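Local atomic coordinates of extracellular solute-binding protein family 5 (Brucella melitensis, PDB entry 4ONY), a protein that probably captures a peptide or related solute in the periplasm of Brucella melitensis for delivery to an ABC transporter. Residues R454-R458 / L459-V463; A517-D521 / P522-A526. All blocks are in the same frame, centred on the assembly; numbering follows the deposited sequence.

Interaction 1 (R454-R458 / L459-V463); sequences RNLSR and LGIAV
Leu459 opens the turn that takes the chain off helix 443-458, its backbone N bonding to Leu456 O at 3.0 Å. That N stands well above the plane of the carbonyl, and its hydrogen is directed only moderately well, with an N-H...O angle of 140°. Leu459 CB lies 3.7 Å from the same Leu456 O. Gly460 follows with a positive phi of 84°, a backbone shape that suits glycine. Its N donates to Ser457 O at 3.0 Å. Ile461 N then returns to Leu456 O at 3.2 Å, reaching it from the face opposite to that used by Leu459 N. Two N-H groups thus grip one carbonyl oxygen, and the pair of bonds from Gly460 and Ile461 defines a Schellman motif with Gly460 at C-prime. Ile461 adds an apolar contact, CB 4.1 Å from Leu456 CB, while its own carbonyl O receives a CA-H...O contact from Ser457 CA at 3.4 Å. Val463, already in the strand, has CG1 anti to its backbone N (chi1 178°), which leaves the other branch, CG2, beside that N and on the side of Leu456; CG2 meets Leu456 CD1 at 3.7 Å, the two side chains crossing obliquely. The motif is the helix-to-strand turn of the beta-alpha-beta unit formed by strand 435-440, helix 443-458 and strand 462-467. Phe436 of strand 435-440 touches Leu456, Ile461 and Val463, Leu331 of helix 325-333 packs on Leu456 and Ile461, and Leu459 lies against Ala407, Ala410 and Leu414 of helix 404-416.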
# COMPACT_ATOMS: atom_id res chain seq x y z
N ARG A 454 17.57 -23.42 10.94
CA ARG A 454 18.64 -24.34 10.54
C ARG A 454 19.97 -23.57 10.41
O ARG A 454 21.02 -24.04 10.91
CB ARG A 454 18.24 -25.16 9.31
CG ARG A 454 17.18 -26.23 9.64
CD ARG A 454 16.83 -27.21 8.50
NE ARG A 454 16.15 -26.59 7.33
CZ ARG A 454 14.83 -26.39 7.26
NH1 ARG A 454 14.05 -26.71 8.28
NH2 ARG A 454 14.27 -25.85 6.19
N ASN A 455 19.95 -22.41 9.78
CA ASN A 455 21.22 -21.65 9.63
C ASN A 455 21.79 -21.08 10.95
O ASN A 455 23.03 -21.09 11.20
CB ASN A 455 21.04 -20.56 8.60
CG ASN A 455 21.02 -21.12 7.22
OD1 ASN A 455 19.96 -21.32 6.62
ND2 ASN A 455 22.21 -21.43 6.71
N LEU A 456 20.89 -20.62 11.81
CA LEU A 456 21.30 -20.11 13.12
C LEU A 456 21.92 -21.24 13.95
O LEU A 456 22.92 -21.02 14.63
CB LEU A 456 20.13 -19.43 13.86
CG LEU A 456 19.57 -18.20 13.10
CD1 LEU A 456 18.13 -17.79 13.48
CD2 LEU A 456 20.47 -17.04 13.29
N SER A 457 21.31 -22.43 13.90
CA SER A 457 21.81 -23.55 14.69
C SER A 457 23.21 -23.92 14.25
O SER A 457 23.99 -24.32 15.04
CB SER A 457 20.93 -24.78 14.60
OG SER A 457 21.09 -25.30 13.29
N ARG A 458 23.53 -23.75 12.98
CA ARG A 458 24.88 -24.05 12.53
C ARG A 458 25.96 -23.14 13.18
O ARG A 458 27.11 -23.52 13.21
CB ARG A 458 24.97 -24.00 11.01
CG ARG A 458 24.21 -25.09 10.28
CD ARG A 458 24.40 -24.98 8.75
NE ARG A 458 25.84 -24.92 8.39
CZ ARG A 458 26.51 -23.88 7.84
NH1 ARG A 458 25.90 -22.75 7.50
NH2 ARG A 458 27.82 -23.98 7.59
N LEU A 459 25.59 -21.96 13.67
CA LEU A 459 26.52 -21.13 14.45
C LEU A 459 26.46 -21.31 15.98
O LEU A 459 27.01 -20.51 16.72
CB LEU A 459 26.29 -19.64 14.13
CG LEU A 459 27.37 -19.00 13.26
CD1 LEU A 459 27.12 -19.43 11.84
CD2 LEU A 459 27.32 -17.49 13.35
N GLY A 460 25.74 -22.31 16.44
CA GLY A 460 25.57 -22.56 17.84
C GLY A 460 24.47 -21.76 18.52
O GLY A 460 24.46 -21.65 19.76
N ILE A 461 23.54 -21.24 17.74
CA ILE A 461 22.44 -20.46 18.31
C ILE A 461 21.13 -21.28 18.41
O ILE A 461 20.71 -21.87 17.43
CB ILE A 461 22.18 -19.21 17.46
CG1 ILE A 461 23.48 -18.42 17.33
CG2 ILE A 461 21.05 -18.37 18.07
CD1 ILE A 461 23.38 -17.29 16.36
N ALA A 462 20.51 -21.32 19.58
CA ALA A 462 19.32 -22.10 19.77
C ALA A 462 18.08 -21.19 19.53
O ALA A 462 17.90 -20.17 20.17
CB ALA A 462 19.31 -22.68 21.17
N VAL A 463 17.22 -21.58 18.63
CA VAL A 463 16.04 -20.81 18.32
C VAL A 463 14.79 -21.61 18.52
O VAL A 463 14.71 -22.69 18.01
CB VAL A 463 16.09 -20.39 16.84
CG1 VAL A 463 14.85 -19.61 16.45
CG2 VAL A 463 17.33 -19.57 16.58

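Interaction 2 (A517-D521 / P522-A526); sequences AGVAD and PAVDA
With CG of Asp521 turned anti to its backbone N (chi1 -176°), the carboxylate swings over the first turn of helix 522-533 and lays OD1 2.9 Å from Ala523 N. The bond is fairly straight, 165° at the hydrogen, but the donor comes from above the carboxylate plane, 58° out of it. Asp521 is thereby the N-cap of the helix. OD1 also lies 3.6 Å from Ala523 CB, a consequence of its bond to that residue's N. The backbone carbonyl of the same aspartate starts the helical bonding: Asp525 N meets Asp521 O almost head-on to the carbonyl, at 3.1 Å, whereas Val524 N makes a weak bond to that oxygen. Beside the cap, Val524 CG2, the branch next to the backbone N and anti to the carbonyl carbon, meets Val519 CG1 at 3.8 Å, the two valines crossing at about a right angle; CG2 also lies 4.0 Å from Asp521 CB. Trp503 of helix 499-503 touches both valines. A water accepts from Asp521 N at 3.0 Å and donates to Asp525 OD1 at 2.8 Å, bridging the N-cap residue to the first turn, although it has more acceptors in reach than it has protons; Asp525 OD2 bonds to Ser505 OG. Pro522, at the first helical position, has no N-H to satisfy. Two acidic side chains therefore stand at the N-terminal end of the helix, where the helix dipole would be expected to favour their negative charge.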
# COMPACT_ATOMS: atom_id res chain seq x y z
N ALA A 517 10.15 -3.12 16.00
CA ALA A 517 11.57 -3.28 16.36
C ALA A 517 12.01 -2.41 17.53
O ALA A 517 13.11 -2.65 18.09
CB ALA A 517 12.46 -3.00 15.17
N GLY A 518 11.18 -1.45 17.94
CA GLY A 518 11.55 -0.54 19.01
C GLY A 518 12.62 0.46 18.58
O GLY A 518 13.55 0.74 19.33
N VAL A 519 12.52 0.98 17.35
CA VAL A 519 13.47 1.98 16.88
C VAL A 519 13.30 3.28 17.66
O VAL A 519 12.15 3.73 17.86
CB VAL A 519 13.27 2.23 15.38
CG1 VAL A 519 14.26 3.26 14.85
CG2 VAL A 519 13.44 0.93 14.62
N ALA A 520 14.40 3.87 18.12
CA ALA A 520 14.42 5.20 18.78
C ALA A 520 15.78 5.84 18.58
O ALA A 520 16.72 5.63 19.36
CB ALA A 520 14.09 5.12 20.27
N ASP A 521 15.90 6.62 17.52
CA ASP A 521 17.17 7.11 17.07
C ASP A 521 16.89 8.50 16.53
O ASP A 521 16.08 8.68 15.63
CB ASP A 521 17.74 6.24 15.96
CG ASP A 521 19.14 6.67 15.51
OD1 ASP A 521 19.56 7.80 15.81
OD2 ASP A 521 19.80 5.87 14.81
N PRO A 522 17.56 9.50 17.10
CA PRO A 522 17.37 10.84 16.55
C PRO A 522 17.63 10.95 15.04
O PRO A 522 17.11 11.86 14.41
CB PRO A 522 18.38 11.69 17.33
CG PRO A 522 18.65 10.91 18.60
CD PRO A 522 18.49 9.46 18.26
N ALA A 523 18.49 10.11 14.46
CA ALA A 523 18.72 10.20 13.00
C ALA A 523 17.47 9.80 12.25
O ALA A 523 17.13 10.40 11.22
CB ALA A 523 19.91 9.36 12.57
N VAL A 524 16.77 8.78 12.74
CA VAL A 524 15.52 8.34 12.11
C VAL A 524 14.52 9.48 12.21
O VAL A 524 13.89 9.86 11.22
CB VAL A 524 14.95 7.07 12.78
CG1 VAL A 524 13.51 6.83 12.35
CG2 VAL A 524 15.82 5.84 12.51
N ASP A 525 14.35 10.01 13.41
CA ASP A 525 13.40 11.10 13.60
C ASP A 525 13.71 12.26 12.66
O ASP A 525 12.80 12.83 12.06
CB ASP A 525 13.37 11.59 15.03
CG ASP A 525 12.88 10.53 16.03
OD1 ASP A 525 12.37 9.46 15.68
OD2 ASP A 525 13.02 10.75 17.23
N ALA A 526 14.98 12.60 12.54
CA ALA A 526 15.39 13.73 11.67
C ALA A 526 15.09 13.48 10.18
O ALA A 526 14.71 14.40 9.46
CB ALA A 526 16.87 14.04 11.85
O HOH W 1 13.33 6.79 15.90

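Overall arrangement
Following the chain from its N terminus, interaction 1 comes first, turning helix 443-458 into strand 462-467; after helix 470-478, strand 484-489 and helix 499-503, interaction 2 leads a loop into helix 522-533. The first closes the turn after a helix, the second caps the start of one, and the two stand in series, neither nested nor crossed. Their centres are 29 Å apart and their nearest atoms about 16 Å, so they do not touch. Residues 454-463 tie the helix of a beta-alpha-beta unit to an outermost strand of the mixed six-stranded sheet, whereas 517-526 joins helix 522-533 to its preceding loop, beside helices 499-503 and 537-553.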